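Local coordinates for protein hypothetical glycoside hydrolase (Bacteroides vulgatus, PDB 3S30) that is of unconfirmed function but has a galactose-binding-like fold and probably acts in carbohydrate metabolism, perhaps as a glycoside hydrolase, at residues 117-122 / 137-142; 169-174 / 324-329; 202-207 / 330-335. All coordinates share one frame; numbering follows the deposited sequence.

Interaction 1: 117-122 / 137-142; sequences NEYYVL and GNQGFA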
loop_
_atom_site.group_PDB
_atom_site.type_symbol
_atom_site.label_atom_id
_atom_site.label_comp_id
_atom_site.label_asym_id
_atom_site.label_seq_id
_atom_site.Cartn_x
_atom_site.Cartn_y
_atom_site.Cartn_z
ATOM N N ASN A 117 -18.909 -5.624 -10.186
ATOM C CA ASN A 117 -17.540 -5.508 -10.681
ATOM C C ASN A 117 -16.751 -6.737 -10.260
ATOM O O ASN A 117 -17.182 -7.475 -9.374
ATOM C CB ASN A 117 -16.839 -4.281 -10.085
ATOM C CG ASN A 117 -17.627 -3.011 -10.265
ATOM O OD1 ASN A 117 -17.826 -2.545 -11.387
ATOM N ND2 ASN A 117 -18.071 -2.426 -9.152
ATOM N N GLU A 118 -15.594 -6.929 -10.896
ATOM C CA GLU A 118 -14.612 -7.927 -10.486
ATOM C C GLU A 118 -13.215 -7.296 -10.425
ATOM O O GLU A 118 -12.853 -6.532 -11.306
ATOM C CB GLU A 118 -14.618 -9.108 -11.458
ATOM C CG GLU A 118 -15.862 -9.982 -11.372
ATOM C CD GLU A 118 -15.720 -11.299 -12.140
ATOM O OE1 GLU A 118 -15.050 -11.313 -13.200
ATOM O OE2 GLU A 118 -16.288 -12.321 -11.683
ATOM N N TYR A 119 -12.439 -7.621 -9.389
ATOM C CA TYR A 119 -11.079 -7.083 -9.232
ATOM C C TYR A 119 -10.090 -8.128 -8.707
ATOM O O TYR A 119 -10.490 -9.219 -8.307
ATOM C CB TYR A 119 -11.100 -5.854 -8.321
ATOM C CG TYR A 119 -11.627 -6.114 -6.927
ATOM C CD1 TYR A 119 -10.793 -6.611 -5.933
ATOM C CD2 TYR A 119 -12.952 -5.844 -6.599
ATOM C CE1 TYR A 119 -11.261 -6.839 -4.660
ATOM C CE2 TYR A 119 -13.437 -6.089 -5.319
ATOM C CZ TYR A 119 -12.588 -6.589 -4.360
ATOM O OH TYR A 119 -13.036 -6.827 -3.091
ATOM N N TYR A 120 -8.796 -7.804 -8.724
ATOM C CA TYR A 120 -7.759 -8.722 -8.210
ATOM C C TYR A 120 -7.381 -8.492 -6.739
ATOM O O TYR A 120 -7.288 -7.353 -6.275
ATOM C CB TYR A 120 -6.473 -8.630 -9.031
ATOM C CG TYR A 120 -6.537 -9.123 -10.466
ATOM C CD1 TYR A 120 -7.311 -10.231 -10.840
ATOM C CD2 TYR A 120 -5.778 -8.496 -11.450
ATOM C CE1 TYR A 120 -7.332 -10.672 -12.162
ATOM C CE2 TYR A 120 -5.787 -8.936 -12.759
ATOM C CZ TYR A 120 -6.562 -10.007 -13.114
ATOM O OH TYR A 120 -6.546 -10.402 -14.424
ATOM N N VAL A 121 -7.189 -9.595 -6.012
ATOM C CA VAL A 121 -6.524 -9.586 -4.709
ATOM C C VAL A 121 -5.218 -10.332 -4.926
ATOM O O VAL A 121 -5.226 -11.465 -5.403
ATOM C CB VAL A 121 -7.368 -10.281 -3.589
ATOM C CG1 VAL A 121 -6.662 -10.172 -2.242
ATOM C CG2 VAL A 121 -8.779 -9.665 -3.483
ATOM N N LEU A 122 -4.098 -9.685 -4.619
ATOM C CA LEU A 122 -2.791 -10.289 -4.817
ATOM C C LEU A 122 -2.422 -11.045 -3.550
ATOM O O LEU A 122 -2.735 -10.603 -2.442
ATOM C CB LEU A 122 -1.709 -9.247 -5.129
ATOM C CG LEU A 122 -1.682 -8.539 -6.489
ATOM C CD1 LEU A 122 -2.851 -7.600 -6.637
ATOM C CD2 LEU A 122 -0.369 -7.773 -6.674
ATOM N N GLY A 137 -7.304 -0.583 -1.961
ATOM C CA GLY A 137 -8.593 0.079 -1.935
ATOM C C GLY A 137 -9.536 -0.355 -3.044
ATOM O O GLY A 137 -10.450 0.383 -3.373
ATOM N N ASN A 138 -9.310 -1.539 -3.621
ATOM C CA ASN A 138 -10.063 -1.981 -4.804
ATOM C C ASN A 138 -11.544 -2.147 -4.508
ATOM O O ASN A 138 -12.366 -1.822 -5.352
ATOM C CB ASN A 138 -9.517 -3.294 -5.381
ATOM C CG ASN A 138 -8.402 -3.085 -6.412
ATOM O OD1 ASN A 138 -8.132 -1.968 -6.836
ATOM N ND2 ASN A 138 -7.772 -4.184 -6.831
ATOM N N GLN A 139 -11.883 -2.646 -3.318
ATOM C CA GLN A 139 -13.289 -2.806 -2.932
ATOM C C GLN A 139 -13.973 -1.435 -2.816
ATOM O O GLN A 139 -15.162 -1.298 -3.129
ATOM C CB GLN A 139 -13.437 -3.587 -1.624
ATOM C CG GLN A 139 -14.864 -4.119 -1.406
ATOM C CD GLN A 139 -15.082 -4.798 -0.057
ATOM O OE1 GLN A 139 -14.208 -4.801 0.815
ATOM N NE2 GLN A 139 -16.267 -5.373 0.120
ATOM N N GLY A 140 -13.225 -0.430 -2.366
ATOM C CA GLY A 140 -13.737 0.930 -2.304
ATOM C C GLY A 140 -14.059 1.468 -3.692
ATOM O O GLY A 140 -15.058 2.168 -3.885
ATOM N N PHE A 141 -13.212 1.124 -4.656
ATOM C CA PHE A 141 -13.387 1.562 -6.034
ATOM C C PHE A 141 -14.614 0.878 -6.661
ATOM O O PHE A 141 -15.345 1.484 -7.457
ATOM C CB PHE A 141 -12.117 1.287 -6.858
ATOM C CG PHE A 141 -12.128 1.932 -8.217
ATOM C CD1 PHE A 141 -11.863 3.278 -8.358
ATOM C CD2 PHE A 141 -12.401 1.193 -9.347
ATOM C CE1 PHE A 141 -11.869 3.869 -9.611
ATOM C CE2 PHE A 141 -12.415 1.780 -10.598
ATOM C CZ PHE A 141 -12.147 3.120 -10.731
ATOM N N ALA A 142 -14.840 -0.373 -6.267
ATOM C CA ALA A 142 -16.025 -1.133 -6.667
ATOM C C ALA A 142 -17.376 -0.449 -6.329
ATOM O O ALA A 142 -18.380 -0.688 -7.010
ATOM C CB ALA A 142 -15.962 -2.535 -6.053
#
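The side-chain nitrogen of Asn138 is gripped by two backbone carbonyls: ND2 gives one hydrogen to Tyr120 O at 3.3 Å and also bonds Thr155 O. This nitrogen ties the first turn of helix 138-142 to strand 117-124, the middle strand of a three-stranded antiparallel meander in this galactose-binding-like domain. The bond to Tyr120 is moderately bent, with an N-H...O angle of 143°, yet it lies in the carbonyl plane and nearly in the amide plane of Asn138. An asparagine suits the place because its short amide reaches the strand backbone while its CB remains available for packing.

That CB sits over one face of the Tyr119 ring in a CH-pi contact, 4.0 Å from the ring centroid. The Asn138 amide is turned 63° from the ring plane, so this is no flat stack. Further along the same face, Gln139 N lies above the rim. Tyr119 owes its position to a first torsion of 60°, which sets CG between the backbone N and the carbonyl carbon and lays the ring beneath the helix. Its phenol oxygen ends beside the aliphatic part of Gln139, with OH 3.6 Å from CB, while the extended Gln139 chain carries its amide onward. Phe153 also meets the Tyr119 ring.

Strand and helix segments run almost exactly antiparallel, which brings Asn117 alongside Ala142. The short Ala142 side chain lets the segments come close, its CB 3.8 Å from Asn117 ND2. The Asn117 amide bonds the loop beyond, ND2 to Gly145 O and OD1 to Tyr148 N. Although Asn117 ND2 comes within 2.8 Å of Ala142 O, the angle is too poor for a hydrogen bond, and Ala142 O is instead hydrogen-bonded by Asn115 ND2.

Interaction 2: 169-174 / 324-329; sequences LITRKT and SASKDG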
loop_
_atom_site.group_PDB
_atom_site.type_symbol
_atom_site.label_atom_id
_atom_site.label_comp_id
_atom_site.label_asym_id
_atom_site.label_seq_id
_atom_site.Cartn_x
_atom_site.Cartn_y
_atom_site.Cartn_z
ATOM N N LEU A 169 0.144 -0.169 -10.052
ATOM C CA LEU A 169 -0.697 0.770 -9.344
ATOM C C LEU A 169 -0.990 1.953 -10.281
ATOM O O LEU A 169 -0.069 2.652 -10.732
ATOM C CB LEU A 169 -0.023 1.215 -8.037
ATOM C CG LEU A 169 0.334 0.079 -7.058
ATOM C CD1 LEU A 169 0.976 0.597 -5.779
ATOM C CD2 LEU A 169 -0.890 -0.782 -6.713
ATOM N N ILE A 170 -2.270 2.138 -10.603
ATOM C CA ILE A 170 -2.707 3.260 -11.433
ATOM C C ILE A 170 -3.813 4.041 -10.695
ATOM O O ILE A 170 -4.915 3.533 -10.501
ATOM C CB ILE A 170 -3.215 2.790 -12.802
ATOM C CG1 ILE A 170 -2.208 1.848 -13.465
ATOM C CG2 ILE A 170 -3.489 3.980 -13.720
ATOM C CD1 ILE A 170 -2.620 1.381 -14.876
ATOM N N THR A 171 -3.486 5.259 -10.249
ATOM C CA THR A 171 -4.476 6.180 -9.704
ATOM C C THR A 171 -5.614 6.402 -10.712
ATOM O O THR A 171 -5.373 6.686 -11.879
ATOM C CB THR A 171 -3.819 7.521 -9.305
ATOM O OG1 THR A 171 -3.035 7.322 -8.122
ATOM C CG2 THR A 171 -4.867 8.619 -9.037
ATOM N N ARG A 172 -6.852 6.244 -10.251
ATOM C CA ARG A 172 -8.021 6.264 -11.136
ATOM C C ARG A 172 -8.960 7.401 -10.797
ATOM O O ARG A 172 -9.137 7.761 -9.636
ATOM C CB ARG A 172 -8.835 4.963 -11.016
ATOM C CG ARG A 172 -8.133 3.683 -11.406
ATOM C CD ARG A 172 -7.533 3.737 -12.784
ATOM N NE ARG A 172 -7.145 2.404 -13.226
ATOM C CZ ARG A 172 -6.701 2.097 -14.445
ATOM N NH1 ARG A 172 -6.539 3.032 -15.366
ATOM N NH2 ARG A 172 -6.385 0.836 -14.730
ATOM N N LYS A 173 -9.574 7.952 -11.837
ATOM C CA LYS A 173 -10.769 8.770 -11.675
ATOM C C LYS A 173 -11.912 7.820 -11.298
ATOM O O LYS A 173 -12.038 6.735 -11.872
ATOM C CB LYS A 173 -11.081 9.482 -12.990
ATOM C CG LYS A 173 -12.164 10.532 -12.913
ATOM C CD LYS A 173 -12.450 11.099 -14.295
ATOM C CE LYS A 173 -13.517 12.194 -14.239
ATOM N NZ LYS A 173 -14.898 11.651 -14.081
ATOM N N THR A 174 -12.717 8.208 -10.313
ATOM C CA THR A 174 -13.865 7.397 -9.913
ATOM C C THR A 174 -15.052 7.572 -10.862
ATOM O O THR A 174 -15.105 8.521 -11.655
ATOM C CB THR A 174 -14.316 7.735 -8.501
ATOM O OG1 THR A 174 -14.343 9.160 -8.345
ATOM C CG2 THR A 174 -13.364 7.100 -7.488
ATOM N N SER A 324 1.936 3.342 -2.898
ATOM C CA SER A 324 0.886 4.171 -3.518
ATOM C C SER A 324 1.395 4.938 -4.727
ATOM O O SER A 324 2.452 5.540 -4.660
ATOM C CB SER A 324 0.320 5.177 -2.508
ATOM O OG SER A 324 -0.787 5.888 -3.058
ATOM N N ALA A 325 0.623 4.938 -5.815
ATOM C CA ALA A 325 0.961 5.721 -7.020
ATOM C C ALA A 325 0.838 7.233 -6.809
ATOM O O ALA A 325 1.477 8.017 -7.522
ATOM C CB ALA A 325 0.106 5.291 -8.200
ATOM N N SER A 326 0.030 7.642 -5.838
ATOM C CA SER A 326 -0.153 9.069 -5.522
ATOM C C SER A 326 -0.027 9.330 -4.018
ATOM O O SER A 326 -0.919 8.998 -3.251
ATOM C CB SER A 326 -1.517 9.563 -6.041
ATOM O OG SER A 326 -1.661 9.289 -7.428
ATOM N N LYS A 327 1.087 9.931 -3.613
ATOM C CA LYS A 327 1.371 10.191 -2.199
ATOM C C LYS A 327 0.153 10.719 -1.444
ATOM O O LYS A 327 -0.170 10.223 -0.356
ATOM C CB LYS A 327 2.514 11.201 -2.055
ATOM C CG LYS A 327 2.778 11.648 -0.602
ATOM C CD LYS A 327 3.953 12.625 -0.506
ATOM C CE LYS A 327 4.336 12.908 0.959
ATOM N NZ LYS A 327 3.149 13.262 1.830
ATOM N N ASP A 328 -0.503 11.730 -2.021
ATOM C CA ASP A 328 -1.594 12.422 -1.345
ATOM C C ASP A 328 -2.989 11.984 -1.801
ATOM O O ASP A 328 -3.978 12.638 -1.480
ATOM C CB ASP A 328 -1.422 13.932 -1.492
ATOM C CG ASP A 328 -0.332 14.489 -0.585
ATOM O OD1 ASP A 328 -0.171 13.975 0.541
ATOM O OD2 ASP A 328 0.353 15.450 -0.993
ATOM N N GLY A 329 -3.059 10.855 -2.509
ATOM C CA GLY A 329 -4.316 10.306 -2.997
ATOM C C GLY A 329 -5.241 9.842 -1.894
ATOM O O GLY A 329 -6.427 9.629 -2.127
#
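Leu169 starts the contact with its CB, which points at Ala325 and packs 4.1 Å from that residue's CB. The Ala325 methyl also lies 3.7 Å from Leu169 O, so the small side chain fits against both backbone and side chain of the strand. Farther out on the leucine, CD1 reaches Ser324 N at 4.1 Å. Two residues on, Thr171 again faces the partner segment.

Thr171 sits at the break in strand 166-173, an inner strand of the antiparallel beta framework of this galactose-binding-like domain, and meets the loop that leads from strand 317-324 to strand 339-349. With chi1 at -72°, Thr171 OG1 is anti to its carbonyl carbon, beside the backbone N, and is directed at Ser326 OG. The two hydroxyls are hydrogen-bonded, Thr171 OG1 donating, but the modelled 2.5 Å from OG1 to OG is very short and its exact length doubtful. Threonine and serine suit the place because their hydroxyls, each with another partner, can meet inside the buried contact: Asp244 OD2 bonds Ser326 OG, and Gly188 N makes a weak bond to Thr171 OG1. Thr171 CG2 also lies in van der Waals contact with the hydroxyl, 3.6 Å from Ser326 OG. Ser326 also opens a type I turn, closed by Gly329 N on Ser326 O at 2.9 Å.

Interaction 3: 202-207 / 330-335; sequences SDALSA and DVFQGA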
loop_
_atom_site.group_PDB
_atom_site.type_symbol
_atom_site.label_atom_id
_atom_site.label_comp_id
_atom_site.label_asym_id
_atom_site.label_seq_id
_atom_site.Cartn_x
_atom_site.Cartn_y
_atom_site.Cartn_z
ATOM N N SER A 202 -16.824 7.414 4.010
ATOM C CA SER A 202 -16.896 8.439 5.056
ATOM C C SER A 202 -15.510 8.854 5.574
ATOM O O SER A 202 -15.321 10.004 5.970
ATOM C CB SER A 202 -17.771 7.945 6.222
ATOM O OG SER A 202 -17.254 6.742 6.791
ATOM N N ASP A 203 -14.554 7.919 5.566
ATOM C CA ASP A 203 -13.242 8.139 6.189
ATOM C C ASP A 203 -12.134 7.311 5.526
ATOM O O ASP A 203 -11.629 6.359 6.112
ATOM C CB ASP A 203 -13.345 7.809 7.687
ATOM C CG ASP A 203 -12.216 8.414 8.522
ATOM O OD1 ASP A 203 -11.271 8.999 7.956
ATOM O OD2 ASP A 203 -12.283 8.290 9.764
ATOM N N ALA A 204 -11.752 7.688 4.307
ATOM C CA ALA A 204 -10.722 6.966 3.530
ATOM C C ALA A 204 -9.460 6.589 4.324
ATOM O O ALA A 204 -8.967 5.466 4.223
ATOM C CB ALA A 204 -10.331 7.772 2.295
ATOM N N LEU A 205 -8.942 7.528 5.102
ATOM C CA LEU A 205 -7.775 7.286 5.944
ATOM C C LEU A 205 -7.992 6.139 6.946
ATOM O O LEU A 205 -7.081 5.338 7.164
ATOM C CB LEU A 205 -7.388 8.561 6.708
ATOM C CG LEU A 205 -6.922 9.755 5.874
ATOM C CD1 LEU A 205 -6.718 10.985 6.774
ATOM C CD2 LEU A 205 -5.656 9.414 5.141
ATOM N N SER A 206 -9.178 6.071 7.554
ATOM C CA SER A 206 -9.517 4.975 8.487
ATOM C C SER A 206 -9.713 3.622 7.788
ATOM O O SER A 206 -9.501 2.564 8.391
ATOM C CB SER A 206 -10.788 5.313 9.297
ATOM O OG SER A 206 -10.533 6.295 10.301
ATOM N N ALA A 207 -10.117 3.661 6.518
ATOM C CA ALA A 207 -10.478 2.451 5.774
ATOM C C ALA A 207 -9.278 1.540 5.522
ATOM O O ALA A 207 -9.410 0.313 5.527
ATOM C CB ALA A 207 -11.148 2.838 4.446
ATOM N N ASP A 330 -4.702 9.688 -0.691
ATOM C CA ASP A 330 -5.492 9.319 0.489
ATOM C C ASP A 330 -6.454 10.429 0.876
ATOM O O ASP A 330 -7.520 10.158 1.424
ATOM C CB ASP A 330 -4.588 8.929 1.674
ATOM C CG ASP A 330 -3.534 9.995 2.012
ATOM O OD1 ASP A 330 -3.395 11.016 1.283
ATOM O OD2 ASP A 330 -2.826 9.796 3.020
ATOM N N VAL A 331 -6.076 11.667 0.572
ATOM C CA VAL A 331 -6.950 12.838 0.712
ATOM C C VAL A 331 -7.311 13.428 -0.681
ATOM O O VAL A 331 -7.587 14.626 -0.817
ATOM C CB VAL A 331 -6.305 13.929 1.633
ATOM C CG1 VAL A 331 -6.141 13.405 3.058
ATOM C CG2 VAL A 331 -4.957 14.414 1.075
ATOM N N PHE A 332 -7.316 12.568 -1.701
ATOM C CA PHE A 332 -7.826 12.905 -3.037
ATOM C C PHE A 332 -7.074 14.057 -3.736
ATOM O O PHE A 332 -7.666 14.882 -4.445
ATOM C CB PHE A 332 -9.342 13.157 -2.955
ATOM C CG PHE A 332 -10.061 12.106 -2.172
ATOM C CD1 PHE A 332 -10.176 10.807 -2.679
ATOM C CD2 PHE A 332 -10.548 12.375 -0.900
ATOM C CE1 PHE A 332 -10.796 9.806 -1.944
ATOM C CE2 PHE A 332 -11.171 11.376 -0.159
ATOM C CZ PHE A 332 -11.295 10.087 -0.688
ATOM N N GLN A 333 -5.764 14.084 -3.522
ATOM C CA GLN A 333 -4.852 14.932 -4.268
ATOM C C GLN A 333 -3.929 14.026 -5.090
ATOM O O GLN A 333 -2.989 13.429 -4.570
ATOM C CB GLN A 333 -4.034 15.799 -3.314
ATOM C CG GLN A 333 -4.892 16.707 -2.420
ATOM C CD GLN A 333 -4.056 17.622 -1.543
ATOM O OE1 GLN A 333 -2.823 17.666 -1.657
ATOM N NE2 GLN A 333 -4.720 18.358 -0.662
ATOM N N GLY A 334 -4.200 13.919 -6.384
ATOM C CA GLY A 334 -3.429 13.022 -7.224
ATOM C C GLY A 334 -3.843 13.118 -8.667
ATOM O O GLY A 334 -4.836 13.770 -8.996
ATOM N N ALA A 335 -3.070 12.470 -9.528
ATOM C CA ALA A 335 -3.323 12.485 -10.967
ATOM C C ALA A 335 -3.877 11.143 -11.443
ATOM O O ALA A 335 -3.208 10.118 -11.300
ATOM C CB ALA A 335 -2.044 12.810 -11.713
#
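Leu205 lays its CD2 methyl against the side of Asp330, 3.6 Å from OD2 and 3.7 Å from CB, the two side chains crossing at a slant. Its other methyl, CD1, reaches the valine next door, with CG1 of Val331 4.5 Å away. The leucine branch therefore straddles two consecutive residues of the loop between strands 317-324 and 339-349, and packs the short helix 204-207 onto it at the surface of the galactose-binding-like domain.

One residue earlier, Ala204 turns its CB to the same loop. That methyl lies 3.8 Å from Asp330 O and 3.9 Å from Phe332 CZ, approaching the ring obliquely. Alanine is small enough to enter the angle between carbonyl and phenyl, and Asp330 O itself stands above the rim of one ring face. The backbone of Phe332 adopts a left-handed helical conformation, consistent with a sharp change of chain direction.

Polar groups look to their own side or to third parties. A chi1 of 53° swings the Asp330 carboxylate back along its own chain, where OD1 takes a weak bond from Val331 N as well as a salt bridge from Lys268. On the helix, Asp203 is the N-cap residue, and Ser206 OG bonds its OD2 at 2.7 Å, coming from above the carboxylate plane.

Across the interface the methyl groups of Ala204 and Leu205 do the touching, so the contact rests on van der Waals packing with little directionality. The Asp330 carboxylate spends its charge on Lys268 through OD1, and Leu205 meets it by van der Waals contact alone.

Interactions 1 and 2 are largely buried, while interaction 3 lies at the surface, and their chemistry follows. Interaction 1 joins helix to strand by an aromatic face and an amide; interaction 2 sets a leucine-alanine contact beside a hydroxyl-hydroxyl bond; interaction 3 relies on methyl packing. Interactions 2 and 3 share one element, the loop between strands 317-324 and 339-349, whose consecutive segments 324-329 and 330-335 meet strand 166-173 and helix 204-207. These segments are joined by a probable hydrogen bond from Gln333 N to Asp328 O, 3.1 Å. Interaction 1 touches interaction 2 through Phe141, whose CE1 packs 3.5 Å from Arg172 CB, whereas interactions 1 and 3 do not touch.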